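Local coordinates for protein cellulose 1,4-beta-cellobiosidase (Clostridium thermocellum, PDB 3ZQX) that probably binds cellulose, as the calcium-containing family 3b carbohydrate-binding module of a cellulosomal cellobiohydrolase, at residues Phe44-Phe54 and Leu66-His77. The protein carries 1 engineered substitution. Sequence-based numbering, arbitrary orientation.
With CA (calcium ion), chain B.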
ATOM      1  N   PHE A  44      -5.617   7.591  -0.468  1.00  7.47           N
ATOM      2  CA  PHE A  44      -6.998   7.671  -0.043  1.00  7.69           C
ATOM      3  C   PHE A  44      -7.227   9.006   0.625  1.00  7.38           C
ATOM      4  O   PHE A  44      -6.304   9.587   1.201  1.00  7.98           O
ATOM      5  CB  PHE A  44      -7.352   6.507   0.906  1.00  8.26           C
ATOM      6  CG  PHE A  44      -6.783   6.632   2.301  1.00  8.01           C
ATOM      7  CD1 PHE A  44      -5.469   6.290   2.582  1.00  7.52           C
ATOM      8  CD2 PHE A  44      -7.588   7.078   3.340  1.00  8.67           C
ATOM      9  CE1 PHE A  44      -4.967   6.393   3.872  1.00  7.76           C
ATOM     10  CE2 PHE A  44      -7.093   7.192   4.639  1.00  8.54           C
ATOM     11  CZ  PHE A  44      -5.780   6.828   4.905  1.00  8.42           C
ATOM     12  N   THR A  45      -8.464   9.476   0.558  1.00  8.38           N
ATOM     13  CA  THR A  45      -8.834  10.730   1.192  1.00  9.33           C
ATOM     14  C   THR A  45      -9.375  10.452   2.582  1.00  8.50           C
ATOM     15  O   THR A  45     -10.236   9.585   2.769  1.00  9.36           O
ATOM     16  CB  THR A  45      -9.902  11.465   0.379  1.00  9.43           C
ATOM     17  OG1 THR A  45     -10.948  10.548   0.057  1.00  9.85           O
ATOM     18  CG2 THR A  45      -9.309  12.043  -0.904  1.00 10.55           C
ATOM     19  N   LYS A  46      -8.863  11.184   3.565  1.00  9.29           N
ATOM     20  CA  LYS A  46      -9.333  11.000   4.929  1.00  9.89           C
ATOM     21  C   LYS A  46     -10.544  11.871   5.223  1.00 11.61           C
ATOM     22  O   LYS A  46     -10.524  13.076   4.983  1.00 14.54           O
ATOM     23  CB  LYS A  46      -8.212  11.194   5.960  1.00 13.93           C
ATOM     24  CG  LYS A  46      -7.552  12.535   5.966  1.00 18.82           C
ATOM     25  CD  LYS A  46      -6.561  12.601   7.116  1.00 16.00           C
ATOM     26  CE  LYS A  46      -5.884  13.945   7.162  1.00 20.69           C
ATOM     27  NZ  LYS A  46      -4.814  14.014   8.200  1.00 21.29           N
ATOM     28  N   GLU A  47     -11.605  11.242   5.720  1.00 11.33           N
ATOM     29  CA  GLU A  47     -12.843  11.928   6.056  1.00 11.94           C
ATOM     30  C   GLU A  47     -12.893  12.447   7.497  1.00 12.10           C
ATOM     31  O   GLU A  47     -13.776  13.230   7.831  1.00 15.81           O
ATOM     32  CB  GLU A  47     -14.041  11.001   5.816  1.00 12.07           C
ATOM     33  CG  GLU A  47     -14.533  10.925   4.375  1.00 12.20           C
ATOM     34  CD  GLU A  47     -13.590  10.188   3.443  1.00 10.08           C
ATOM     35  OE1 GLU A  47     -13.227   9.021   3.732  1.00  9.94           O
ATOM     36  OE2 GLU A  47     -13.231  10.763   2.394  1.00 10.83           O
ATOM     37  N   HIS A  48     -11.959  12.028   8.346  1.00 12.82           N
ATOM     38  CA  HIS A  48     -12.003  12.405   9.757  1.00 13.67           C
ATOM     39  C   HIS A  48     -10.626  12.759  10.282  1.00 15.46           C
ATOM     40  O   HIS A  48      -9.618  12.362   9.712  1.00 15.57           O
ATOM     41  CB  HIS A  48     -12.581  11.270  10.601  1.00 14.92           C
ATOM     42  CG  HIS A  48     -13.891  10.759  10.102  1.00 14.36           C
ATOM     43  ND1 HIS A  48     -15.089  11.365  10.410  1.00 18.37           N
ATOM     44  CD2 HIS A  48     -14.193   9.706   9.307  1.00 14.32           C
ATOM     45  CE1 HIS A  48     -16.074  10.704   9.827  1.00 17.51           C
ATOM     46  NE2 HIS A  48     -15.556   9.693   9.155  1.00 15.31           N
ATOM     47  N   ASN A  49     -10.594  13.486  11.392  1.00 17.80           N
ATOM     48  CA  ASN A  49      -9.332  13.880  12.008  1.00 19.08           C
ATOM     49  C   ASN A  49      -8.825  12.926  13.091  1.00 18.37           C
ATOM     50  O   ASN A  49      -7.747  13.135  13.645  1.00 25.23           O
ATOM     51  CB  ASN A  49      -9.433  15.302  12.559  1.00 22.97           C
ATOM     52  CG  ASN A  49      -9.482  16.348  11.460  1.00 27.51           C
ATOM     53  OD1 ASN A  49      -8.841  16.198  10.417  1.00 32.47           O
ATOM     54  ND2 ASN A  49     -10.244  17.413  11.687  1.00 33.30           N
ATOM     55  N   SER A  50      -9.598  11.893  13.401  1.00 18.44           N
ATOM     56  CA  SER A  50      -9.161  10.894  14.365  1.00 19.19           C
ATOM     57  C   SER A  50      -7.876  10.244  13.856  1.00 15.09           C
ATOM     58  O   SER A  50      -7.615  10.208  12.649  1.00 15.47           O
ATOM     59  CB  SER A  50     -10.245   9.831  14.570  1.00 18.26           C
ATOM     60  OG  SER A  50      -9.783   8.757  15.383  1.00 23.04           O
ATOM     61  N   GLN A  51      -7.058   9.758  14.778  1.00 14.80           N
ATOM     62  CA  GLN A  51      -5.840   9.058  14.410  1.00 11.83           C
ATOM     63  C   GLN A  51      -6.127   7.931  13.436  1.00 10.68           C
ATOM     64  O   GLN A  51      -7.014   7.102  13.666  1.00 12.51           O
ATOM     65  CB  GLN A  51      -5.184   8.483  15.664  1.00 13.42           C
ATOM     66  CG  GLN A  51      -4.039   7.542  15.381  1.00 14.62           C
ATOM     67  CD  GLN A  51      -3.385   7.046  16.647  1.00 16.88           C
ATOM     68  OE1 GLN A  51      -3.789   6.026  17.215  1.00 19.40           O
ATOM     69  NE2 GLN A  51      -2.373   7.769  17.108  1.00 20.34           N
ATOM     70  N   LEU A  52      -5.365   7.908  12.352  1.00  9.38           N
ATOM     71  CA  LEU A  52      -5.379   6.805  11.411  1.00  9.13           C
ATOM     72  C   LEU A  52      -4.393   5.744  11.862  1.00  8.90           C
ATOM     73  O   LEU A  52      -3.284   6.062  12.325  1.00 10.58           O
ATOM     74  CB  LEU A  52      -4.976   7.302  10.030  1.00  9.11           C
ATOM     75  CG  LEU A  52      -6.080   8.053   9.298  1.00  9.32           C
ATOM     76  CD1 LEU A  52      -5.478   8.925   8.206  1.00 11.04           C
ATOM     77  CD2 LEU A  52      -7.091   7.078   8.720  1.00 10.68           C
ATOM     78  N   GLN A  53      -4.786   4.481  11.709  1.00  9.30           N
ATOM     79  CA  GLN A  53      -3.972   3.350  12.118  1.00  9.03           C
ATOM     80  C   GLN A  53      -3.883   2.334  10.995  1.00  8.77           C
ATOM     81  O   GLN A  53      -4.872   2.053  10.303  1.00 10.52           O
ATOM     82  CB  GLN A  53      -4.601   2.685  13.337  1.00 11.38           C
ATOM     83  CG  GLN A  53      -4.785   3.643  14.489  1.00 12.42           C
ATOM     84  CD  GLN A  53      -5.490   3.011  15.664  1.00 14.16           C
ATOM     85  OE1 GLN A  53      -6.203   2.014  15.523  1.00 16.48           O
ATOM     86  NE2 GLN A  53      -5.300   3.592  16.840  1.00 16.48           N
ATOM     87  N   PHE A  54      -2.687   1.787  10.817  1.00  9.41           N
ATOM     88  CA  PHE A  54      -2.430   0.678   9.906  1.00  9.30           C
ATOM     89  C   PHE A  54      -2.273  -0.602  10.709  1.00  8.93           C
ATOM     90  O   PHE A  54      -1.604  -0.603  11.748  1.00 10.48           O
ATOM     91  CB  PHE A  54      -1.127   0.944   9.153  1.00  9.74           C
ATOM     92  CG  PHE A  54      -0.617  -0.243   8.377  1.00  9.05           C
ATOM     93  CD1 PHE A  54      -1.023  -0.454   7.078  1.00 10.38           C
ATOM     94  CD2 PHE A  54       0.277  -1.142   8.943  1.00 10.12           C
ATOM     95  CE1 PHE A  54      -0.560  -1.541   6.352  1.00 10.44           C
ATOM     96  CE2 PHE A  54       0.745  -2.227   8.224  1.00 10.16           C
ATOM     97  CZ  PHE A  54       0.326  -2.425   6.929  1.00 10.24           C
ATOM     98  N   LEU A  66       7.361  -4.037   8.911  1.00  9.95           N
ATOM     99  CA  LEU A  66       6.681  -2.937   8.242  1.00  9.36           C
ATOM    100  C   LEU A  66       6.783  -1.670   9.079  1.00  9.40           C
ATOM    101  O   LEU A  66       6.721  -1.713  10.306  1.00 11.02           O
ATOM    102  CB  LEU A  66       5.202  -3.275   8.035  1.00 10.07           C
ATOM    103  CG  LEU A  66       4.904  -4.580   7.291  1.00 10.65           C
ATOM    104  CD1 LEU A  66       3.412  -4.855   7.225  1.00 12.93           C
ATOM    105  CD2 LEU A  66       5.503  -4.549   5.893  1.00 14.34           C
ATOM    106  N   ILE A  67       6.925  -0.540   8.396  1.00  9.29           N
ATOM    107  CA  ILE A  67       7.004   0.763   9.045  1.00  9.37           C
ATOM    108  C   ILE A  67       5.946   1.655   8.401  1.00  9.13           C
ATOM    109  O   ILE A  67       6.202   2.296   7.380  1.00  8.97           O
ATOM    110  CB  ILE A  67       8.407   1.386   8.882  1.00 10.79           C
ATOM    111  CG1 ILE A  67       9.490   0.420   9.370  1.00 11.89           C
ATOM    112  CG2 ILE A  67       8.492   2.710   9.632  1.00 12.24           C
ATOM    113  CD1 ILE A  67      10.906   0.893   9.093  1.00 13.49           C
ATOM    114  N   PRO A  68       4.722   1.644   8.942  1.00  9.34           N
ATOM    115  CA  PRO A  68       3.641   2.440   8.359  1.00  9.02           C
ATOM    116  C   PRO A  68       3.656   3.898   8.780  1.00  8.40           C
ATOM    117  O   PRO A  68       4.016   4.216   9.912  1.00 10.64           O
ATOM    118  CB  PRO A  68       2.388   1.757   8.903  1.00 10.65           C
ATOM    119  CG  PRO A  68       2.810   1.259  10.259  1.00 11.75           C
ATOM    120  CD  PRO A  68       4.253   0.816  10.071  1.00 10.98           C
ATOM    121  N   SER A  69       3.166   4.760   7.901  1.00  8.16           N
ATOM    122  CA  SER A  69       2.928   6.154   8.233  1.00  8.69           C
ATOM    123  C   SER A  69       1.837   6.675   7.315  1.00  7.42           C
ATOM    124  O   SER A  69       1.394   5.974   6.400  1.00  8.26           O
ATOM    125  CB  SER A  69       4.219   6.982   8.090  1.00  9.93           C
ATOM    126  OG  SER A  69       4.744   6.922   6.775  1.00  9.98           O
ATOM    127  N   PHE A  70       1.430   7.919   7.540  1.00  7.87           N
ATOM    128  CA  PHE A  70       0.466   8.592   6.685  1.00  7.95           C
ATOM    129  C   PHE A  70       1.066   9.915   6.255  1.00  7.72           C
ATOM    130  O   PHE A  70       1.761  10.571   7.030  1.00  9.00           O
ATOM    131  CB  PHE A  70      -0.876   8.764   7.407  1.00  8.26           C
ATOM    132  CG  PHE A  70      -1.511   7.443   7.749  1.00  8.06           C
ATOM    133  CD1 PHE A  70      -2.330   6.807   6.836  1.00  8.25           C
ATOM    134  CD2 PHE A  70      -1.229   6.802   8.949  1.00  9.36           C
ATOM    135  CE1 PHE A  70      -2.885   5.565   7.117  1.00  8.41           C
ATOM    136  CE2 PHE A  70      -1.772   5.561   9.228  1.00  9.62           C
ATOM    137  CZ  PHE A  70      -2.600   4.948   8.316  1.00  9.58           C
ATOM    138  N   GLY A  71       0.814  10.298   5.014  1.00  8.31           N
ATOM    139  CA  GLY A  71       1.378  11.516   4.485  1.00  8.54           C
ATOM    140  C   GLY A  71       0.490  12.155   3.452  1.00  7.82           C
ATOM    141  O   GLY A  71      -0.562  11.622   3.078  1.00  8.04           O
ATOM    142  N   GLY A  72       0.924  13.320   2.990  1.00  9.06           N
ATOM    143  CA  GLY A  72       0.154  14.124   2.068  1.00  9.13           C
ATOM    144  C   GLY A  72      -1.073  14.729   2.726  1.00  8.38           C
ATOM    145  O   GLY A  72      -1.273  14.643   3.946  1.00  9.85           O
ATOM    146  N   SER A  73      -1.898  15.363   1.901  1.00  9.20           N
ATOM    147  CA  SER A  73      -3.126  15.984   2.373  1.00  9.27           C
ATOM    148  C   SER A  73      -4.090  16.089   1.202  1.00  9.78           C
ATOM    149  O   SER A  73      -3.672  16.069   0.039  1.00 10.50           O
ATOM    150  CB  SER A  73      -2.842  17.356   3.001  1.00 11.64           C
ATOM    151  OG  SER A  73      -2.286  18.251   2.062  1.00 14.29           O
ATOM    152  N   GLY A  74      -5.377  16.209   1.503  1.00  9.76           N
ATOM    153  CA  GLY A  74      -6.369  16.344   0.455  1.00 10.90           C
ATOM    154  C   GLY A  74      -6.306  15.191  -0.522  1.00  9.90           C
ATOM    155  O   GLY A  74      -6.248  14.031  -0.120  1.00  9.64           O
ATOM    156  N   ASP A  75      -6.313  15.508  -1.811  1.00 11.02           N
ATOM    157  CA  ASP A  75      -6.309  14.489  -2.852  1.00 11.57           C
ATOM    158  C   ASP A  75      -4.956  13.807  -3.019  1.00 10.07           C
ATOM    159  O   ASP A  75      -4.830  12.866  -3.807  1.00 11.66           O
ATOM    160  CB  ASP A  75      -6.805  15.059  -4.181  1.00 14.15           C
ATOM    161  CG  ASP A  75      -8.314  15.247  -4.202  1.00 16.90           C
ATOM    162  OD1 ASP A  75      -9.026  14.465  -3.536  1.00 20.79           O
ATOM    163  OD2 ASP A  75      -8.790  16.173  -4.890  1.00 21.11           O
ATOM    164  N   GLU A  76      -3.946  14.303  -2.308  1.00  9.66           N
ATOM    165  CA  GLU A  76      -2.607  13.734  -2.321  1.00  9.72           C
ATOM    166  C   GLU A  76      -2.340  12.810  -1.136  1.00  9.02           C
ATOM    167  O   GLU A  76      -1.230  12.309  -0.992  1.00 11.02           O
ATOM    168  CB  GLU A  76      -1.552  14.846  -2.321  1.00 12.18           C
ATOM    169  CG  GLU A  76      -1.513  15.695  -3.571  1.00 15.11           C
ATOM    170  CD  GLU A  76      -0.623  15.122  -4.657  1.00 15.70           C
ATOM    171  OE1 GLU A  76      -0.167  13.966  -4.528  1.00 17.89           O
ATOM    172  OE2 GLU A  76      -0.385  15.836  -5.651  1.00 17.88           O
ATOM    173  N   HIS A  77      -3.329  12.586  -0.281  1.00  8.04           N
ATOM    174  CA  HIS A  77      -3.133  11.859   0.969  1.00  7.68           C
ATOM    175  C   HIS A  77      -2.926  10.357   0.741  1.00  6.71           C
ATOM    176  O   HIS A  77      -3.473   9.772  -0.207  1.00  7.35           O
ATOM    177  CB  HIS A  77      -4.348  12.115   1.862  1.00  7.62           C
ATOM    178  CG  HIS A  77      -4.231  11.527   3.231  1.00  7.29           C
ATOM    179  ND1 HIS A  77      -4.817  10.332   3.588  1.00  8.18           N
ATOM    180  CD2 HIS A  77      -3.596  11.978   4.340  1.00  8.47           C
ATOM    181  CE1 HIS A  77      -4.532  10.069   4.854  1.00  8.71           C
ATOM    182  NE2 HIS A  77      -3.798  11.055   5.336  1.00  8.75           N
TER
HETATM  183 CA    CA B1146     -12.082   8.717   1.474  1.00  8.84          CA
HETATM  184  O   HOH W   1      -7.390  13.514   2.443  1.00  9.93           O
HETATM  185  O   HOH W   2      -2.855  12.192   7.576  1.00 14.38           O
HETATM  186  O   HOH W   3     -11.391   6.673   2.774  1.00  9.60           O
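With CG trans to the backbone N (chi1 -175°), the imidazole of His77 reaches across to Phe44, whose CG lies between its backbone N and carbonyl carbon (chi1 74°); this brings the end of the phenyl ring back toward 66-77, although the side chain sets off away from it, and turns its face to the imidazole. ND1 of His77 donates to Phe44 O at 2.9 Å, in the plane of the imidazole but tilted from that of the carbonyl, which fixes the ring's rotation. In return Phe44 N gives a hydrogen bond to His77 O, 3.1 Å away, tying the two backbones together. The CE1-ND1 edge of His77 points at the broad face that phenylalanine offers in a T-shaped stack, with the planes at 80°. Histidine suits this place because its ring bonds in its plane yet presents a flat face to an alkyl chain: extended Lys46 lies over that face, its CD 3.6 Å from His77 NE2. Lys46 NZ and His77 NE2 are joined through a water, which accepts from the lysine. Leucine can serve two rings: Leu52 CD1 closes on the imidazole edge, 3.7 Å from His77 CE1, while Leu52 CB sits over the middle of the Phe70 ring in a CH-pi contact, 3.7 Å from its centroid. Phe70 CE1 comes to the edge of the Phe44 ring, 3.9 Å from Phe44 CZ. Beyond it, the rigid ring of Pro68 lies against Phe54, with Pro68 CB 3.6 Å from Phe54 CD2, and Leu66 CD1 reaches the edge of the same phenyl ring.

Next to Phe44, Thr45 suits the calcium ion because its carbonyl and hydroxyl both reach it, and Glu47 chelates with both carboxylate oxygens; Asp110, Asn113, Asp114 and a water complete the site. The apolar row closes the edge of a beta sandwich: strand 52-55 pairs with 97-103 in one sheet, strand 66-71 borders the other beside 78-83, and Phe54 reaches inward to Phe99, Leu79 and Leu81.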